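Local coordinates for protein endo-1,4-b-d-mannanase (Trichoderma reesei, PDB 1QNR) that probably hydrolyses internal beta-1,4-mannosidic linkages in the backbone of mannans, as an endo-acting mannanase of glycoside hydrolase family 5, at residues 121-126 and 132-137; 71-76 and 141-146. One frame throughout, in Å; residues are numbered along the deposited sequence.

Interaction 1 of 2, residues 121-126 and 132-137; sequences NAYVNA and TTWYTN. With NAG (2-acetamido-2-deoxy-beta-D-glucopyranose), chain F.
Tyr123 and Trp134 form an offset edge-to-face aromatic pair, joining helix 119-127 of this TIM-barrel enzyme to the loop that leads into helix 138-155. The five-membered ring of Trp134 comes edge-on at the face of the Tyr123 ring. The two ring centroids lie 5.0 Å apart, and the planes are turned 76° to each other. The offset brings the pyrrole edge to the root of the tyrosine, so Trp134 NE1 is 3.3 Å from Tyr123 CG. Trp134 CD1 touches Tyr123 CB at 3.6 Å, an apolar contact beside the ring pair. Trp134 reaches across because its CG is set anti to the backbone N (chi1 179°). This swings the indole toward the helix. Tyr123 has CG anti to its carbonyl carbon (chi1 -74°), and its ring hangs from the helix so that one face meets the Trp134 edge. Both rings are buried.

Other residues pack on the pair. Trp134 has a second edge-to-face neighbour in Tyr144. Trp134 CE3 also sits 3.7 Å above the ring plane of Tyr135, toward the rim. At the end of the loop, Asn137 is the N-cap of helix 138-155, with OD1 bound to Ala140 N and ND2 to Phe127 O of helix 119-127.

The start of the loop bears a glycan, probably carried by Asn130, whose OD1 is hydrogen-bonded to Thr132 OG1, as suits an Asn-X-Thr glycosylation site. The methyl of Thr133 lies beside the sugar, with CG2 3.7 Å from NAG O5.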
ATOM      1  N   ASN A 121      16.307   1.731   6.271  1.00 10.11           N
ATOM      2  CA  ASN A 121      17.685   2.280   6.316  1.00  9.68           C
ATOM      3  C   ASN A 121      17.789   3.516   7.175  1.00 10.15           C
ATOM      4  O   ASN A 121      18.823   3.678   7.896  1.00 10.83           O
ATOM      5  CB  ASN A 121      18.185   2.575   4.875  1.00 10.76           C
ATOM      6  CG  ASN A 121      19.624   3.097   4.858  1.00 11.39           C
ATOM      7  OD1 ASN A 121      19.903   4.252   4.495  1.00 16.48           O
ATOM      8  ND2 ASN A 121      20.474   2.167   5.171  1.00 13.23           N
ATOM      9  N   ALA A 122      16.791   4.404   7.237  1.00 10.51           N
ATOM     10  CA  ALA A 122      16.872   5.595   8.113  1.00  9.17           C
ATOM     11  C   ALA A 122      16.842   5.128   9.574  1.00 10.26           C
ATOM     12  O   ALA A 122      17.513   5.755  10.456  1.00 10.90           O
ATOM     13  CB  ALA A 122      15.711   6.537   7.796  1.00 11.13           C
ATOM     14  N   TYR A 123      16.075   4.090   9.965  1.00 10.86           N
ATOM     15  CA  TYR A 123      16.148   3.526  11.325  1.00 10.89           C
ATOM     16  C   TYR A 123      17.507   2.907  11.579  1.00 11.91           C
ATOM     17  O   TYR A 123      18.038   3.111  12.715  1.00 12.52           O
ATOM     18  CB  TYR A 123      15.004   2.519  11.477  1.00  9.39           C
ATOM     19  CG  TYR A 123      13.600   3.024  11.624  1.00  9.00           C
ATOM     20  CD1 TYR A 123      12.843   3.347  10.491  1.00  8.34           C
ATOM     21  CD2 TYR A 123      12.978   3.193  12.894  1.00  9.58           C
ATOM     22  CE1 TYR A 123      11.536   3.823  10.597  1.00  9.80           C
ATOM     23  CE2 TYR A 123      11.673   3.661  13.031  1.00  8.39           C
ATOM     24  CZ  TYR A 123      10.958   3.936  11.865  1.00  8.24           C
ATOM     25  OH  TYR A 123       9.652   4.391  12.011  1.00  9.27           O
ATOM     26  N   VAL A 124      18.103   2.166  10.636  1.00 10.73           N
ATOM     27  CA  VAL A 124      19.438   1.580  10.857  1.00 12.15           C
ATOM     28  C   VAL A 124      20.467   2.692  11.083  1.00 11.53           C
ATOM     29  O   VAL A 124      21.329   2.568  11.995  1.00 12.65           O
ATOM     30  CB  VAL A 124      19.832   0.743   9.600  1.00 11.88           C
ATOM     31  CG1 VAL A 124      21.313   0.342   9.614  1.00 13.59           C
ATOM     32  CG2 VAL A 124      18.907  -0.480   9.537  1.00 13.12           C
ATOM     33  N   ASN A 125      20.402   3.791  10.378  1.00 12.30           N
ATOM     34  CA  ASN A 125      21.378   4.894  10.608  1.00 11.50           C
ATOM     35  C   ASN A 125      21.270   5.434  12.051  1.00 14.28           C
ATOM     36  O   ASN A 125      22.323   5.825  12.626  1.00 16.93           O
ATOM     37  CB  ASN A 125      21.079   6.072   9.636  1.00 13.20           C
ATOM     38  CG  ASN A 125      21.494   5.819   8.205  1.00 15.16           C
ATOM     39  OD1 ASN A 125      22.318   4.926   7.932  1.00 17.54           O
ATOM     40  ND2 ASN A 125      20.922   6.585   7.271  1.00 16.09           N
ATOM     41  N   ALA A 126      20.061   5.504  12.630  1.00 12.74           N
ATOM     42  CA  ALA A 126      19.899   6.061  13.957  1.00 12.76           C
ATOM     43  C   ALA A 126      20.136   5.029  15.058  1.00 13.97           C
ATOM     44  O   ALA A 126      20.648   5.413  16.129  1.00 16.11           O
ATOM     45  CB  ALA A 126      18.460   6.568  14.159  1.00 12.02           C
ATOM     46  N   THR A 132      18.058  -6.583   8.329  1.00 13.71           N
ATOM     47  CA  THR A 132      17.358  -7.788   8.799  1.00 12.95           C
ATOM     48  C   THR A 132      17.226  -7.847  10.341  1.00 12.01           C
ATOM     49  O   THR A 132      16.188  -8.375  10.831  1.00 14.95           O
ATOM     50  CB  THR A 132      17.963  -9.070   8.195  1.00 14.20           C
ATOM     51  OG1 THR A 132      19.358  -9.110   8.576  1.00 15.87           O
ATOM     52  CG2 THR A 132      17.883  -9.058   6.633  1.00 15.06           C
ATOM     53  N   THR A 133      18.142  -7.231  11.056  1.00 11.55           N
ATOM     54  CA  THR A 133      17.960  -7.180  12.532  1.00 13.77           C
ATOM     55  C   THR A 133      16.979  -6.076  12.916  1.00 12.24           C
ATOM     56  O   THR A 133      16.537  -6.043  14.097  1.00 11.77           O
ATOM     57  CB  THR A 133      19.277  -6.964  13.303  1.00 14.02           C
ATOM     58  OG1 THR A 133      19.815  -5.690  13.039  1.00 15.14           O
ATOM     59  CG2 THR A 133      20.294  -8.053  12.884  1.00 16.28           C
ATOM     60  N   TRP A 134      16.543  -5.198  11.998  1.00 10.22           N
ATOM     61  CA  TRP A 134      15.596  -4.117  12.297  1.00  9.98           C
ATOM     62  C   TRP A 134      14.354  -4.612  13.019  1.00  9.23           C
ATOM     63  O   TRP A 134      13.863  -3.983  14.004  1.00 10.37           O
ATOM     64  CB  TRP A 134      15.163  -3.413  10.973  1.00  9.60           C
ATOM     65  CG  TRP A 134      14.149  -2.276  11.215  1.00  8.98           C
ATOM     66  CD1 TRP A 134      14.428  -0.993  11.519  1.00  9.54           C
ATOM     67  CD2 TRP A 134      12.715  -2.334  11.030  1.00  7.44           C
ATOM     68  NE1 TRP A 134      13.246  -0.232  11.696  1.00  9.11           N
ATOM     69  CE2 TRP A 134      12.206  -1.041  11.324  1.00  9.02           C
ATOM     70  CE3 TRP A 134      11.836  -3.362  10.672  1.00  7.64           C
ATOM     71  CZ2 TRP A 134      10.821  -0.779  11.302  1.00 10.55           C
ATOM     72  CZ3 TRP A 134      10.464  -3.050  10.595  1.00  8.42           C
ATOM     73  CH2 TRP A 134       9.962  -1.777  10.887  1.00  9.36           C
ATOM     74  N   TYR A 135      13.820  -5.763  12.593  1.00  9.47           N
ATOM     75  CA  TYR A 135      12.581  -6.327  13.135  1.00 10.22           C
ATOM     76  C   TYR A 135      12.658  -6.611  14.637  1.00  9.97           C
ATOM     77  O   TYR A 135      11.570  -6.650  15.276  1.00 11.09           O
ATOM     78  CB  TYR A 135      12.196  -7.629  12.384  1.00  8.74           C
ATOM     79  CG  TYR A 135      11.814  -7.321  10.914  1.00  8.46           C
ATOM     80  CD1 TYR A 135      10.561  -6.842  10.548  1.00  8.78           C
ATOM     81  CD2 TYR A 135      12.787  -7.491   9.904  1.00  8.96           C
ATOM     82  CE1 TYR A 135      10.266  -6.504   9.222  1.00  8.47           C
ATOM     83  CE2 TYR A 135      12.500  -7.175   8.560  1.00  9.50           C
ATOM     84  CZ  TYR A 135      11.227  -6.690   8.246  1.00  8.01           C
ATOM     85  OH  TYR A 135      10.898  -6.328   6.936  1.00  9.40           O
ATOM     86  N   THR A 136      13.872  -6.856  15.171  1.00 10.05           N
ATOM     87  CA  THR A 136      13.985  -7.181  16.614  1.00 11.61           C
ATOM     88  C   THR A 136      14.901  -6.192  17.295  1.00 10.65           C
ATOM     89  O   THR A 136      15.397  -6.470  18.441  1.00 12.53           O
ATOM     90  CB  THR A 136      14.574  -8.618  16.755  1.00 12.29           C
ATOM     91  OG1 THR A 136      15.795  -8.814  16.029  1.00 14.20           O
ATOM     92  CG2 THR A 136      13.556  -9.639  16.306  1.00 13.67           C
ATOM     93  N   ASN A 137      15.187  -5.025  16.711  1.00  9.77           N
ATOM     94  CA  ASN A 137      16.004  -3.947  17.320  1.00 10.08           C
ATOM     95  C   ASN A 137      15.116  -3.140  18.279  1.00 12.42           C
ATOM     96  O   ASN A 137      14.153  -2.489  17.818  1.00 11.29           O
ATOM     97  CB  ASN A 137      16.614  -3.094  16.195  1.00 11.21           C
ATOM     98  CG  ASN A 137      17.449  -1.911  16.617  1.00 12.02           C
ATOM     99  OD1 ASN A 137      17.080  -1.203  17.581  1.00 13.41           O
ATOM    100  ND2 ASN A 137      18.527  -1.639  15.887  1.00 15.44           N
TER
HETATM  101  C1  NAG F 430      23.105  -8.580   9.662  1.00 28.11           C
HETATM  102  C2  NAG F 430      24.003  -9.407   8.762  1.00 33.94           C
HETATM  103  C3  NAG F 430      23.753 -10.840   9.176  1.00 35.58           C
HETATM  104  C4  NAG F 430      24.100 -10.900  10.677  1.00 35.25           C
HETATM  105  C5  NAG F 430      23.145  -9.985  11.507  1.00 33.61           C
HETATM  106  C6  NAG F 430      23.476 -10.082  12.989  1.00 35.98           C
HETATM  107  C7  NAG F 430      24.632  -8.642   6.479  1.00 40.27           C
HETATM  108  C8  NAG F 430      24.161  -8.462   5.081  1.00 39.95           C
HETATM  109  N2  NAG F 430      23.677  -9.025   7.374  1.00 37.04           N
HETATM  110  O3  NAG F 430      24.682 -11.648   8.439  1.00 37.94           O
HETATM  111  O4  NAG F 430      23.988 -12.225  11.203  1.00 36.39           O
HETATM  112  O5  NAG F 430      23.412  -8.662  11.050  1.00 29.42           O
HETATM  113  O6  NAG F 430      24.803  -9.706  13.221  1.00 37.49           O
HETATM  114  O7  NAG F 430      25.742  -8.472   6.788  1.00 40.87           O

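Interaction 2 of 2, residues 71-76 and 141-146; sequences WFQKLS and QTQYRK
Gln73 and Gln143 meet amide to amide, linking the short strand 73-74 to helix 138-155 of the TIM barrel. The strand is the middle one of a small mixed sheet, between strands 60-61 and 81-82. This sheet is separate from the parallel barrel sheet, and the contact brings it against the helix.

The two side chains approach from opposite directions. Gln73 is extended: CG is anti to the backbone N, and the chain stays straight beyond it. This carries its amide from the strand to the helix. Gln143 also starts with CG anti to the backbone N, but then bends at chi2 (62°). The bend turns its amide nitrogen toward Gln73. Gln143 NE2 donates to Gln73 OE1 at 2.9 Å, and the bond is nearly straight at 167°. The acceptor lies almost exactly in the amide plane of Gln143. The planes of the two amides are 59° apart, so they do not stack. The donor is slightly tilted from the carbonyl plane of Gln73.

The other end of the Gln73 amide is also engaged. Its NE2 is hydrogen-bonded to Asp60 OD1 and to Tyr123 OH. With OE1 held by Gln143, these bonds should fix the rotation of the buried amide.

Leu75 adds an apolar contact with the aliphatic part of Gln143. Its CB points along the interface, but the end of the side chain comes nearer to the helix. Its side chain also packs on Ala122, Tyr123 and Ala126 of helix 119-127. Gln143 in turn touches Ser80 and Ile82. Gln143 CG meets two partners on the same side: it is 3.4 Å from Gln73 OE1 and 3.6 Å from Leu75 CD2.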
ATOM      1  N   TRP A  71       8.652  16.717   5.897  1.00 10.51           N
ATOM      2  CA  TRP A  71       9.195  15.574   6.637  1.00 10.16           C
ATOM      3  C   TRP A  71       8.213  15.138   7.719  1.00 10.24           C
ATOM      4  O   TRP A  71       7.608  16.052   8.328  1.00 10.78           O
ATOM      5  CB  TRP A  71      10.613  15.887   7.231  1.00 12.04           C
ATOM      6  CG  TRP A  71      10.656  17.015   8.222  1.00 11.40           C
ATOM      7  CD1 TRP A  71      10.579  18.356   7.907  1.00 13.29           C
ATOM      8  CD2 TRP A  71      10.807  16.941   9.648  1.00 12.63           C
ATOM      9  NE1 TRP A  71      10.698  19.095   9.069  1.00 14.23           N
ATOM     10  CE2 TRP A  71      10.808  18.266  10.165  1.00 13.39           C
ATOM     11  CE3 TRP A  71      10.890  15.854  10.564  1.00 11.49           C
ATOM     12  CZ2 TRP A  71      10.933  18.498  11.531  1.00 15.02           C
ATOM     13  CZ3 TRP A  71      11.011  16.090  11.941  1.00 14.48           C
ATOM     14  CH2 TRP A  71      11.037  17.420  12.404  1.00 14.83           C
ATOM     15  N   PHE A  72       8.004  13.797   7.922  1.00  9.10           N
ATOM     16  CA  PHE A  72       7.051  13.388   8.965  1.00  9.33           C
ATOM     17  C   PHE A  72       7.823  12.964  10.236  1.00  9.81           C
ATOM     18  O   PHE A  72       7.228  13.083  11.326  1.00 10.18           O
ATOM     19  CB  PHE A  72       6.169  12.249   8.477  1.00  9.57           C
ATOM     20  CG  PHE A  72       5.203  12.584   7.309  1.00  8.38           C
ATOM     21  CD1 PHE A  72       4.930  13.902   6.930  1.00  9.02           C
ATOM     22  CD2 PHE A  72       4.559  11.554   6.632  1.00  9.49           C
ATOM     23  CE1 PHE A  72       4.040  14.149   5.859  1.00  8.05           C
ATOM     24  CE2 PHE A  72       3.671  11.783   5.571  1.00  8.57           C
ATOM     25  CZ  PHE A  72       3.425  13.104   5.211  1.00  7.98           C
ATOM     26  N   GLN A  73       9.039  12.439  10.153  1.00  8.55           N
ATOM     27  CA  GLN A  73       9.755  11.973  11.367  1.00  9.58           C
ATOM     28  C   GLN A  73      11.268  12.097  11.144  1.00  9.49           C
ATOM     29  O   GLN A  73      11.756  11.706  10.050  1.00 10.21           O
ATOM     30  CB  GLN A  73       9.329  10.488  11.602  1.00  7.88           C
ATOM     31  CG  GLN A  73      10.041   9.874  12.839  1.00 10.19           C
ATOM     32  CD  GLN A  73       9.560   8.498  13.181  1.00  9.21           C
ATOM     33  OE1 GLN A  73       9.279   8.115  14.341  1.00 10.62           O
ATOM     34  NE2 GLN A  73       9.466   7.545  12.192  1.00  9.83           N
ATOM     35  N   LYS A  74      11.977  12.583  12.205  1.00 11.06           N
ATOM     36  CA  LYS A  74      13.456  12.639  12.179  1.00 11.36           C
ATOM     37  C   LYS A  74      13.938  11.582  13.172  1.00 10.55           C
ATOM     38  O   LYS A  74      13.534  11.585  14.350  1.00 13.27           O
ATOM     39  CB  LYS A  74      13.909  14.047  12.608  1.00 11.95           C
ATOM     40  CG  LYS A  74      15.461  14.024  12.777  1.00 17.44           C
ATOM     41  CD  LYS A  74      16.027  15.394  13.180  1.00 23.40           C
ATOM     42  CE  LYS A  74      17.490  15.195  13.613  1.00 27.86           C
ATOM     43  NZ  LYS A  74      18.060  16.427  14.272  1.00 30.27           N
ATOM     44  N   LEU A  75      14.753  10.656  12.688  1.00 11.29           N
ATOM     45  CA  LEU A  75      15.268   9.523  13.453  1.00 12.45           C
ATOM     46  C   LEU A  75      16.692   9.811  13.908  1.00 12.88           C
ATOM     47  O   LEU A  75      17.536  10.023  13.057  1.00 12.93           O
ATOM     48  CB  LEU A  75      15.186   8.229  12.611  1.00 11.47           C
ATOM     49  CG  LEU A  75      13.696   7.867  12.298  1.00 12.66           C
ATOM     50  CD1 LEU A  75      13.633   6.815  11.227  1.00 14.48           C
ATOM     51  CD2 LEU A  75      12.975   7.446  13.585  1.00 12.68           C
ATOM     52  N   SER A  76      16.910   9.802  15.224  1.00 11.72           N
ATOM     53  CA  SER A  76      18.263  10.113  15.762  1.00 13.73           C
ATOM     54  C   SER A  76      18.476   9.243  17.014  1.00 14.01           C
ATOM     55  O   SER A  76      17.603   9.112  17.896  1.00 14.20           O
ATOM     56  CB  SER A  76      18.159  11.617  16.188  1.00 18.23           C
ATOM     57  OG  SER A  76      19.208  11.964  17.031  1.00 22.42           O
ATOM     58  N   GLN A 141      12.254  -0.510  17.066  1.00  7.93           N
ATOM     59  CA  GLN A 141      10.817  -0.878  17.146  1.00  8.77           C
ATOM     60  C   GLN A 141      10.067   0.038  18.116  1.00 10.10           C
ATOM     61  O   GLN A 141       8.891   0.314  17.864  1.00 10.80           O
ATOM     62  CB  GLN A 141      10.700  -2.365  17.574  1.00  9.20           C
ATOM     63  CG  GLN A 141      11.132  -3.345  16.466  1.00  9.07           C
ATOM     64  CD  GLN A 141      10.349  -3.134  15.157  1.00 10.03           C
ATOM     65  OE1 GLN A 141       9.108  -3.104  15.160  1.00 10.44           O
ATOM     66  NE2 GLN A 141      11.110  -2.982  14.057  1.00 11.01           N
ATOM     67  N   THR A 142      10.743   0.518  19.210  1.00  9.16           N
ATOM     68  CA  THR A 142      10.085   1.445  20.114  1.00 11.53           C
ATOM     69  C   THR A 142       9.723   2.749  19.419  1.00 11.15           C
ATOM     70  O   THR A 142       8.586   3.274  19.522  1.00  9.93           O
ATOM     71  CB  THR A 142      11.002   1.738  21.332  1.00 12.53           C
ATOM     72  OG1 THR A 142      11.083   0.472  22.041  1.00 15.52           O
ATOM     73  CG2 THR A 142      10.371   2.756  22.286  1.00 13.33           C
ATOM     74  N   GLN A 143      10.617   3.307  18.585  1.00 10.17           N
ATOM     75  CA  GLN A 143      10.293   4.507  17.805  1.00  9.05           C
ATOM     76  C   GLN A 143       9.296   4.233  16.690  1.00  9.35           C
ATOM     77  O   GLN A 143       8.351   5.066  16.531  1.00  9.13           O
ATOM     78  CB  GLN A 143      11.583   5.192  17.271  1.00  9.17           C
ATOM     79  CG  GLN A 143      11.304   6.551  16.654  1.00  9.17           C
ATOM     80  CD  GLN A 143      10.737   7.589  17.595  1.00 10.20           C
ATOM     81  OE1 GLN A 143      11.075   7.608  18.801  1.00 12.80           O
ATOM     82  NE2 GLN A 143       9.870   8.511  17.141  1.00 10.50           N
ATOM     83  N   TYR A 144       9.392   3.131  15.963  1.00  8.85           N
ATOM     84  CA  TYR A 144       8.384   2.761  14.933  1.00  8.86           C
ATOM     85  C   TYR A 144       6.998   2.715  15.574  1.00  8.31           C
ATOM     86  O   TYR A 144       6.007   3.233  14.970  1.00  8.96           O
ATOM     87  CB  TYR A 144       8.759   1.429  14.275  1.00  8.19           C
ATOM     88  CG  TYR A 144       7.692   0.788  13.401  1.00  6.91           C
ATOM     89  CD1 TYR A 144       7.391   1.271  12.104  1.00  8.15           C
ATOM     90  CD2 TYR A 144       7.028  -0.365  13.843  1.00  8.39           C
ATOM     91  CE1 TYR A 144       6.392   0.662  11.335  1.00  8.74           C
ATOM     92  CE2 TYR A 144       6.057  -1.006  13.052  1.00  8.94           C
ATOM     93  CZ  TYR A 144       5.726  -0.452  11.808  1.00  7.64           C
ATOM     94  OH  TYR A 144       4.743  -1.142  11.083  1.00  8.65           O
ATOM     95  N   ARG A 145       6.868   2.067  16.753  1.00  8.72           N
ATOM     96  CA  ARG A 145       5.521   2.012  17.367  1.00  8.43           C
ATOM     97  C   ARG A 145       5.055   3.392  17.864  1.00  9.62           C
ATOM     98  O   ARG A 145       3.828   3.684  17.809  1.00  9.79           O
ATOM     99  CB  ARG A 145       5.460   0.986  18.546  1.00 10.18           C
ATOM    100  CG  ARG A 145       5.781  -0.439  18.047  0.70 11.82           C
ATOM    101  CD  ARG A 145       5.671  -1.383  19.281  0.70 15.71           C
ATOM    102  NE  ARG A 145       5.481  -2.722  18.794  0.70 16.78           N
ATOM    103  CZ  ARG A 145       4.742  -3.713  19.227  0.70 14.47           C
ATOM    104  NH1 ARG A 145       4.902  -4.820  18.483  0.70 14.98           N
ATOM    105  NH2 ARG A 145       3.908  -3.618  20.312  0.70 12.84           N
ATOM    106  N   LYS A 146       5.971   4.268  18.283  1.00  9.03           N
ATOM    107  CA  LYS A 146       5.554   5.639  18.653  1.00 10.61           C
ATOM    108  C   LYS A 146       5.045   6.355  17.398  1.00 10.96           C
ATOM    109  O   LYS A 146       4.038   7.099  17.471  1.00 11.11           O
ATOM    110  CB  LYS A 146       6.738   6.434  19.241  1.00 12.72           C
ATOM    111  CG  LYS A 146       7.121   6.111  20.669  0.50 14.14           C
ATOM    112  CD  LYS A 146       8.219   7.091  21.159  0.50 16.36           C
ATOM    113  CE  LYS A 146       7.695   8.484  21.337  0.50 21.31           C
ATOM    114  NZ  LYS A 146       8.493   9.307  22.309  0.50 25.27           N
TER

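How the interactions relate
Both contacts are buried, although one side of interaction 1 is the loop that carries a glycan. Their centres are 11 Å apart, and interaction 1 is nested within the chain loop that interaction 2 closes. Interaction 1 is local: it ties helix 119-127 to the loop that follows it, by aromatic packing. Interaction 2 joins parts 65 residues apart, a strand and helix 138-155, and it centres on one amide-to-amide hydrogen bond. The two share polar links. The Tyr123 hydroxyl ties the ring pair to the Gln73 amide, and Trp134 O is 2.9 Å from Gln141 NE2, a probable hydrogen bond. Tyr123 OH also packs against Tyr144 CA.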